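Local structure of HI1317 (Haemophilus influenzae, 1JOV) at residues Q164-T169 with F223-P228; E168-S173 with S183-S188. The protein is assigned to the glucose-6-phosphate 1-epimerase family and probably interconverts the alpha and beta anomers of D-glucose 6-phosphate. One frame throughout, in Å; residues are numbered along the deposited sequence.

Contact 1: Q164-T169 with F223-P228; sequences QGLPET and FVLWNP
L166 meets F223 and L225 through apolar contacts alone, its two methyl groups dividing the work. CD2 of L166 comes to 3.7 Å from CD2 of F223 and reaches back along that side chain to 4.1 Å from F223 CB. The approach to the ring is oblique, at the carbon next to CG. CD1 of L166 lies 4.2 Å from CD2 of L225, a looser methyl-to-methyl touch. L166 points its CB toward the strand; with CG beside the backbone N and anti to the carbonyl carbon (chi1 -71°), CD2 is carried to F223 and CD1 to L225. The loop backbone itself stays back, with 8.5 Å between L166 CA and F223 CA. F223 and L225 can share one leucine because alternate residues of strand 223-227 project to the same side; V224 between them turns to the other side, where it touches E248, a predicted active-site residue.

Further packing closes the group: L166 and F223 both touch N202 of strand 201-206, L166 also rests on Y195, and the F223 ring meets that of H217 with the planes at about 50°. Backbone hydrogen bonds tie F223 to Y195, L225 to C193 and V224 to E248 within the antiparallel sheet. A loop leucine buried between strands of two antiparallel sheets is part of the hydrophobic filling of the beta-sandwich of the galactose mutarotase-like fold.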
ATOM      1  N   GLN A 164      -0.484  16.260  -7.045  1.00 33.44           N
ATOM      2  CA  GLN A 164      -0.975  16.670  -8.344  1.00 35.57           C
ATOM      3  C   GLN A 164      -1.988  15.721  -8.959  1.00 47.63           C
ATOM      4  O   GLN A 164      -1.858  14.493  -8.828  1.00 33.89           O
ATOM      5  CB  GLN A 164       0.189  16.763  -9.315  1.00 43.18           C
ATOM      6  CG  GLN A 164       1.458  17.439  -8.781  1.00 52.07           C
ATOM      7  CD  GLN A 164       2.598  17.457  -9.797  1.00 61.58           C
ATOM      8  OE1 GLN A 164       3.348  18.445  -9.885  1.00 54.14           O
ATOM      9  NE2 GLN A 164       2.750  16.370 -10.551  1.00 49.93           N
ATOM     10  N   GLY A 165      -2.987  16.279  -9.650  1.00 36.18           N
ATOM     11  CA  GLY A 165      -3.910  15.435 -10.388  1.00 34.30           C
ATOM     12  C   GLY A 165      -5.204  14.994  -9.744  1.00 30.25           C
ATOM     13  O   GLY A 165      -6.013  14.354 -10.404  1.00 34.97           O
ATOM     14  N   LEU A 166      -5.459  15.360  -8.489  1.00 27.02           N
ATOM     15  CA  LEU A 166      -6.755  15.030  -7.910  1.00 41.87           C
ATOM     16  C   LEU A 166      -7.827  16.112  -8.212  1.00 46.81           C
ATOM     17  O   LEU A 166      -7.495  17.224  -8.606  1.00 44.93           O
ATOM     18  CB  LEU A 166      -6.584  14.767  -6.397  1.00 31.58           C
ATOM     19  CG  LEU A 166      -5.845  13.456  -6.022  1.00 41.75           C
ATOM     20  CD1 LEU A 166      -5.549  13.418  -4.523  1.00 42.98           C
ATOM     21  CD2 LEU A 166      -6.672  12.244  -6.442  1.00 31.22           C
ATOM     22  N   PRO A 167      -9.097  15.786  -8.026  1.00 40.68           N
ATOM     23  CA  PRO A 167     -10.221  16.675  -8.386  1.00 35.13           C
ATOM     24  C   PRO A 167     -10.117  17.926  -7.487  1.00 53.22           C
ATOM     25  O   PRO A 167      -9.275  17.953  -6.566  1.00 42.16           O
ATOM     26  CB  PRO A 167     -11.409  15.871  -7.880  1.00 31.66           C
ATOM     27  CG  PRO A 167     -11.075  14.456  -8.284  1.00 46.87           C
ATOM     28  CD  PRO A 167      -9.556  14.324  -8.126  1.00 34.23           C
ATOM     29  N   GLU A 168     -10.983  18.932  -7.727  1.00 39.70           N
ATOM     30  CA  GLU A 168     -10.990  20.109  -6.892  1.00 48.27           C
ATOM     31  C   GLU A 168     -12.094  20.006  -5.838  1.00 55.34           C
ATOM     32  O   GLU A 168     -12.438  20.976  -5.193  1.00 44.27           O
ATOM     33  CB  GLU A 168     -11.099  21.380  -7.729  1.00 58.55           C
ATOM     34  CG  GLU A 168     -10.065  21.484  -8.859  1.00 51.88           C
ATOM     35  CD  GLU A 168     -10.017  22.890  -9.433  1.00 67.78           C
ATOM     36  OE1 GLU A 168     -10.079  23.826  -8.606  1.00 53.32           O
ATOM     37  OE2 GLU A 168      -9.940  23.060 -10.683  1.00 44.75           O
ATOM     38  N   THR A 169     -12.672  18.812  -5.683  1.00 35.52           N
ATOM     39  CA  THR A 169     -13.548  18.578  -4.564  1.00 32.83           C
ATOM     40  C   THR A 169     -13.315  17.121  -4.051  1.00 32.33           C
ATOM     41  O   THR A 169     -12.836  16.257  -4.775  1.00 38.59           O
ATOM     42  CB  THR A 169     -15.017  18.739  -4.985  1.00 36.49           C
ATOM     43  OG1 THR A 169     -15.890  18.361  -3.914  1.00 37.77           O
ATOM     44  CG2 THR A 169     -15.425  17.738  -6.004  1.00 43.12           C
ATOM     45  N   PHE A 223     -10.190   7.546  -4.498  1.00 23.85           N
ATOM     46  CA  PHE A 223      -8.786   7.741  -4.119  1.00 31.81           C
ATOM     47  C   PHE A 223      -8.833   8.399  -2.753  1.00 28.51           C
ATOM     48  O   PHE A 223      -9.439   9.451  -2.607  1.00 28.10           O
ATOM     49  CB  PHE A 223      -7.967   8.654  -5.063  1.00 27.76           C
ATOM     50  CG  PHE A 223      -7.692   8.133  -6.423  1.00 31.71           C
ATOM     51  CD1 PHE A 223      -7.134   6.851  -6.578  1.00 24.46           C
ATOM     52  CD2 PHE A 223      -7.937   8.907  -7.561  1.00 22.58           C
ATOM     53  CE1 PHE A 223      -6.879   6.330  -7.822  1.00 32.04           C
ATOM     54  CE2 PHE A 223      -7.691   8.400  -8.823  1.00 38.33           C
ATOM     55  CZ  PHE A 223      -7.176   7.119  -8.936  1.00 48.93           C
ATOM     56  N   VAL A 224      -8.207   7.793  -1.742  1.00 20.81           N
ATOM     57  CA  VAL A 224      -8.256   8.334  -0.400  1.00 23.65           C
ATOM     58  C   VAL A 224      -6.906   9.035  -0.082  1.00 24.60           C
ATOM     59  O   VAL A 224      -5.805   8.453  -0.229  1.00 22.66           O
ATOM     60  CB  VAL A 224      -8.538   7.188   0.610  1.00 23.42           C
ATOM     61  CG1 VAL A 224      -8.545   7.665   2.070  1.00 28.06           C
ATOM     62  CG2 VAL A 224      -9.884   6.482   0.331  1.00 21.93           C
ATOM     63  N   LEU A 225      -6.951  10.299   0.316  1.00 20.99           N
ATOM     64  CA  LEU A 225      -5.701  10.999   0.603  1.00 27.96           C
ATOM     65  C   LEU A 225      -5.712  11.155   2.090  1.00 31.09           C
ATOM     66  O   LEU A 225      -6.700  11.660   2.629  1.00 29.33           O
ATOM     67  CB  LEU A 225      -5.705  12.359  -0.072  1.00 25.02           C
ATOM     68  CG  LEU A 225      -4.440  13.201   0.111  1.00 33.56           C
ATOM     69  CD1 LEU A 225      -3.228  12.567  -0.543  1.00 26.82           C
ATOM     70  CD2 LEU A 225      -4.739  14.593  -0.532  1.00 25.37           C
ATOM     71  N   TRP A 226      -4.636  10.704   2.775  1.00 24.78           N
ATOM     72  CA  TRP A 226      -4.643  10.671   4.251  1.00 23.75           C
ATOM     73  C   TRP A 226      -3.281  10.940   4.915  1.00 27.42           C
ATOM     74  O   TRP A 226      -2.292  10.358   4.542  1.00 24.20           O
ATOM     75  CB  TRP A 226      -5.058   9.322   4.783  1.00 25.86           C
ATOM     76  CG  TRP A 226      -5.018   9.183   6.272  1.00 26.25           C
ATOM     77  CD1 TRP A 226      -5.707   9.935   7.214  1.00 30.85           C
ATOM     78  CD2 TRP A 226      -4.151   8.312   7.031  1.00 25.89           C
ATOM     79  NE1 TRP A 226      -5.386   9.520   8.479  1.00 30.05           N
ATOM     80  CE2 TRP A 226      -4.451   8.503   8.396  1.00 30.86           C
ATOM     81  CE3 TRP A 226      -3.220   7.302   6.678  1.00 25.55           C
ATOM     82  CZ2 TRP A 226      -3.789   7.813   9.396  1.00 21.63           C
ATOM     83  CZ3 TRP A 226      -2.557   6.605   7.685  1.00 28.18           C
ATOM     84  CH2 TRP A 226      -2.862   6.826   9.024  1.00 22.93           C
ATOM     85  N   ASN A 227      -3.266  11.817   5.941  1.00 31.00           N
ATOM     86  CA  ASN A 227      -2.080  12.119   6.780  1.00 27.84           C
ATOM     87  C   ASN A 227      -2.657  12.472   8.141  1.00 30.54           C
ATOM     88  O   ASN A 227      -3.507  13.348   8.231  1.00 28.21           O
ATOM     89  CB  ASN A 227      -1.186  13.227   6.170  1.00 27.28           C
ATOM     90  CG  ASN A 227       0.119  13.450   6.995  1.00 30.08           C
ATOM     91  OD1 ASN A 227       0.040  13.874   8.171  1.00 30.63           O
ATOM     92  ND2 ASN A 227       1.278  13.051   6.443  1.00 23.43           N
ATOM     93  N   PRO A 228      -2.313  11.725   9.167  1.00 25.16           N
ATOM     94  CA  PRO A 228      -2.948  11.873  10.468  1.00 27.31           C
ATOM     95  C   PRO A 228      -2.477  13.174  11.176  1.00 33.79           C
ATOM     96  O   PRO A 228      -3.079  13.599  12.175  1.00 33.19           O
ATOM     97  CB  PRO A 228      -2.439  10.646  11.242  1.00 28.06           C
ATOM     98  CG  PRO A 228      -1.118  10.323  10.623  1.00 29.52           C
ATOM     99  CD  PRO A 228      -1.260  10.701   9.193  1.00 26.65           C
TER

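Contact 2: E168-S173 with S183-S188; sequences ETCFNS and SPRHIS
C170 SG approaches the R185 guanidinium obliquely at NH1, 4.0 Å away, a van der Waals contact rather than a polar bond. NH1 has a true partner in Y195 OH, to which it is hydrogen-bonded, which anchors that nitrogen near the sulfur. R185 gets there by an extended start, CG anti to the backbone N (chi1 -178°), followed by a bend at chi2 (121°) that swings the chain across to strand 191-196. C170 points its CB toward 183-188, and with chi1 67° SG lies between the backbone N and the carbonyl carbon. The positive group may polarise the sulfur slightly.

C170 forms a disulfide with C193, a cross-strand link that joins strand 169-172 to its antiparallel neighbour 191-196 near one border of the seven-stranded sheet of the sandwich. Strand 169-172 also pairs with 177-180 in a beta-hairpin, and the loop 183-188 then leads the chain back to 191-196.

At the more exposed end the contact is purely aliphatic: E168 CG lies 4.4 Å from S183 CB, an approach between the two carbons that leaves the carboxylate and the hydroxyl to point elsewhere. The CA atoms of E168 and S183 are 6.1 Å apart, the nearest the two backbones come. The hydroxyl of S183 makes a weak hydrogen bond to L166 O.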
ATOM      1  N   GLU A 168     -10.983  18.932  -7.727  1.00 39.70           N
ATOM      2  CA  GLU A 168     -10.990  20.109  -6.892  1.00 48.27           C
ATOM      3  C   GLU A 168     -12.094  20.006  -5.838  1.00 55.34           C
ATOM      4  O   GLU A 168     -12.438  20.976  -5.193  1.00 44.27           O
ATOM      5  CB  GLU A 168     -11.099  21.380  -7.729  1.00 58.55           C
ATOM      6  CG  GLU A 168     -10.065  21.484  -8.859  1.00 51.88           C
ATOM      7  CD  GLU A 168     -10.017  22.890  -9.433  1.00 67.78           C
ATOM      8  OE1 GLU A 168     -10.079  23.826  -8.606  1.00 53.32           O
ATOM      9  OE2 GLU A 168      -9.940  23.060 -10.683  1.00 44.75           O
ATOM     10  N   THR A 169     -12.672  18.812  -5.683  1.00 35.52           N
ATOM     11  CA  THR A 169     -13.548  18.578  -4.564  1.00 32.83           C
ATOM     12  C   THR A 169     -13.315  17.121  -4.051  1.00 32.33           C
ATOM     13  O   THR A 169     -12.836  16.257  -4.775  1.00 38.59           O
ATOM     14  CB  THR A 169     -15.017  18.739  -4.985  1.00 36.49           C
ATOM     15  OG1 THR A 169     -15.890  18.361  -3.914  1.00 37.77           O
ATOM     16  CG2 THR A 169     -15.425  17.738  -6.004  1.00 43.12           C
ATOM     17  N   CYS A 170     -13.769  16.859  -2.838  1.00 33.55           N
ATOM     18  CA  CYS A 170     -13.615  15.547  -2.245  1.00 34.99           C
ATOM     19  C   CYS A 170     -14.543  15.517  -1.079  1.00 35.24           C
ATOM     20  O   CYS A 170     -15.030  16.568  -0.618  1.00 40.98           O
ATOM     21  CB  CYS A 170     -12.153  15.336  -1.752  1.00 35.30           C
ATOM     22  SG  CYS A 170     -11.598  16.376  -0.339  1.00 39.92           S
ATOM     23  N   PHE A 171     -14.743  14.324  -0.553  1.00 30.63           N
ATOM     24  CA  PHE A 171     -15.548  14.134   0.633  1.00 28.70           C
ATOM     25  C   PHE A 171     -14.592  14.075   1.811  1.00 39.60           C
ATOM     26  O   PHE A 171     -13.620  13.289   1.787  1.00 36.55           O
ATOM     27  CB  PHE A 171     -16.370  12.844   0.520  1.00 30.26           C
ATOM     28  CG  PHE A 171     -17.317  12.617   1.663  1.00 27.24           C
ATOM     29  CD1 PHE A 171     -18.554  13.297   1.686  1.00 40.46           C
ATOM     30  CD2 PHE A 171     -17.041  11.743   2.671  1.00 34.16           C
ATOM     31  CE1 PHE A 171     -19.462  13.094   2.726  1.00 37.77           C
ATOM     32  CE2 PHE A 171     -17.921  11.524   3.705  1.00 38.28           C
ATOM     33  CZ  PHE A 171     -19.156  12.209   3.739  1.00 39.39           C
ATOM     34  N   ASN A 172     -14.844  14.914   2.825  1.00 44.60           N
ATOM     35  CA  ASN A 172     -14.019  15.022   4.043  1.00 39.28           C
ATOM     36  C   ASN A 172     -14.557  14.126   5.148  1.00 40.56           C
ATOM     37  O   ASN A 172     -15.584  14.440   5.739  1.00 40.32           O
ATOM     38  CB  ASN A 172     -13.945  16.510   4.529  1.00 40.20           C
ATOM     39  CG  ASN A 172     -12.876  16.750   5.605  1.00 36.17           C
ATOM     40  OD1 ASN A 172     -12.435  15.829   6.317  1.00 44.12           O
ATOM     41  ND2 ASN A 172     -12.499  18.025   5.764  1.00 39.02           N
ATOM     42  N   SER A 173     -13.877  13.014   5.423  1.00 33.94           N
ATOM     43  CA  SER A 173     -14.355  12.033   6.386  1.00 39.08           C
ATOM     44  C   SER A 173     -14.241  12.586   7.767  1.00 38.72           C
ATOM     45  O   SER A 173     -14.819  12.054   8.714  1.00 40.91           O
ATOM     46  CB  SER A 173     -13.572  10.709   6.287  1.00 33.96           C
ATOM     47  OG  SER A 173     -13.645  10.232   4.962  1.00 37.12           O
ATOM     48  N   SER A 183      -5.797  22.160  -6.476  1.00 40.68           N
ATOM     49  CA  SER A 183      -5.021  21.150  -7.158  1.00 42.75           C
ATOM     50  C   SER A 183      -3.954  21.871  -7.954  1.00 44.82           C
ATOM     51  O   SER A 183      -4.272  22.566  -8.902  1.00 45.59           O
ATOM     52  CB  SER A 183      -5.900  20.253  -8.032  1.00 48.87           C
ATOM     53  OG  SER A 183      -5.094  19.426  -8.853  1.00 61.78           O
ATOM     54  N   PRO A 184      -2.685  21.676  -7.611  1.00 51.74           N
ATOM     55  CA  PRO A 184      -2.232  20.710  -6.593  1.00 35.65           C
ATOM     56  C   PRO A 184      -2.707  20.976  -5.190  1.00 37.02           C
ATOM     57  O   PRO A 184      -3.310  22.047  -4.855  1.00 33.23           O
ATOM     58  CB  PRO A 184      -0.704  20.804  -6.704  1.00 38.51           C
ATOM     59  CG  PRO A 184      -0.459  21.354  -8.083  1.00 54.61           C
ATOM     60  CD  PRO A 184      -1.545  22.383  -8.213  1.00 50.04           C
ATOM     61  N   ARG A 185      -2.507  19.958  -4.339  1.00 32.98           N
ATOM     62  CA  ARG A 185      -2.910  20.074  -2.950  1.00 38.54           C
ATOM     63  C   ARG A 185      -1.658  19.895  -2.163  1.00 37.37           C
ATOM     64  O   ARG A 185      -0.794  19.128  -2.568  1.00 35.46           O
ATOM     65  CB  ARG A 185      -3.881  18.945  -2.532  1.00 34.43           C
ATOM     66  CG  ARG A 185      -4.348  19.069  -1.103  1.00 45.41           C
ATOM     67  CD  ARG A 185      -5.879  19.177  -0.981  1.00 30.20           C
ATOM     68  NE  ARG A 185      -6.345  19.271   0.391  1.00 42.18           N
ATOM     69  CZ  ARG A 185      -7.252  18.472   0.913  1.00 44.19           C
ATOM     70  NH1 ARG A 185      -7.761  17.456   0.186  1.00 38.79           N
ATOM     71  NH2 ARG A 185      -7.643  18.677   2.156  1.00 42.23           N
ATOM     72  N   HIS A 186      -1.585  20.596  -1.035  1.00 38.92           N
ATOM     73  CA  HIS A 186      -0.466  20.485  -0.131  1.00 46.03           C
ATOM     74  C   HIS A 186      -1.131  20.084   1.157  1.00 38.77           C
ATOM     75  O   HIS A 186      -2.349  20.200   1.275  1.00 39.27           O
ATOM     76  CB  HIS A 186       0.300  21.810  -0.033  1.00 71.77           C
ATOM     77  CG  HIS A 186      -0.348  22.834   0.847  1.00 72.24           C
ATOM     78  ND1 HIS A 186       0.331  23.481   1.858  1.00 89.51           N
ATOM     79  CD2 HIS A 186      -1.602  23.341   0.853  1.00 86.21           C
ATOM     80  CE1 HIS A 186      -0.481  24.335   2.455  1.00 97.45           C
ATOM     81  NE2 HIS A 186      -1.662  24.267   1.866  1.00 93.65           N
ATOM     82  N   ILE A 187      -0.342  19.575   2.092  1.00 31.22           N
ATOM     83  CA  ILE A 187      -0.837  19.069   3.368  1.00 31.73           C
ATOM     84  C   ILE A 187      -0.258  19.877   4.507  1.00 34.48           C
ATOM     85  O   ILE A 187       0.942  19.842   4.769  1.00 42.64           O
ATOM     86  CB  ILE A 187      -0.366  17.575   3.471  1.00 27.91           C
ATOM     87  CG1 ILE A 187      -0.616  16.823   2.156  1.00 36.04           C
ATOM     88  CG2 ILE A 187      -0.960  16.877   4.664  1.00 34.69           C
ATOM     89  CD1 ILE A 187      -2.032  16.331   2.010  1.00 37.04           C
ATOM     90  N   SER A 188      -1.132  20.532   5.256  1.00 42.53           N
ATOM     91  CA  SER A 188      -0.724  21.418   6.319  1.00 41.86           C
ATOM     92  C   SER A 188      -1.585  21.178   7.494  1.00 44.95           C
ATOM     93  O   SER A 188      -1.755  22.067   8.321  1.00 33.61           O
ATOM     94  CB  SER A 188      -0.984  22.817   5.840  1.00 43.64           C
ATOM     95  OG  SER A 188      -2.334  22.953   5.440  1.00 39.54           O
TER

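How the contacts relate
The two contacts share E168 and T169; their centres are about 5 Å apart, and both reach the same seven-stranded sheet. Contact 1 is buried: all its touching residues are hydrocarbon side chains in the sandwich interior. Contact 2 lies farther from the centre of the chain, about 20 Å against 15 Å between centres, is only partly buried, and mixes sulfur, guanidinium and aliphatic carbon. They meet directly as well. I187 packs on L225 and N227, with its CD1 4.1 Å from L225 CD2, so I187 of the loop packs on the same strand as L166, sharing L225. Y195 touches L166 in contact 1, and its hydroxyl is hydrogen-bonded to R185 NH1 in contact 2.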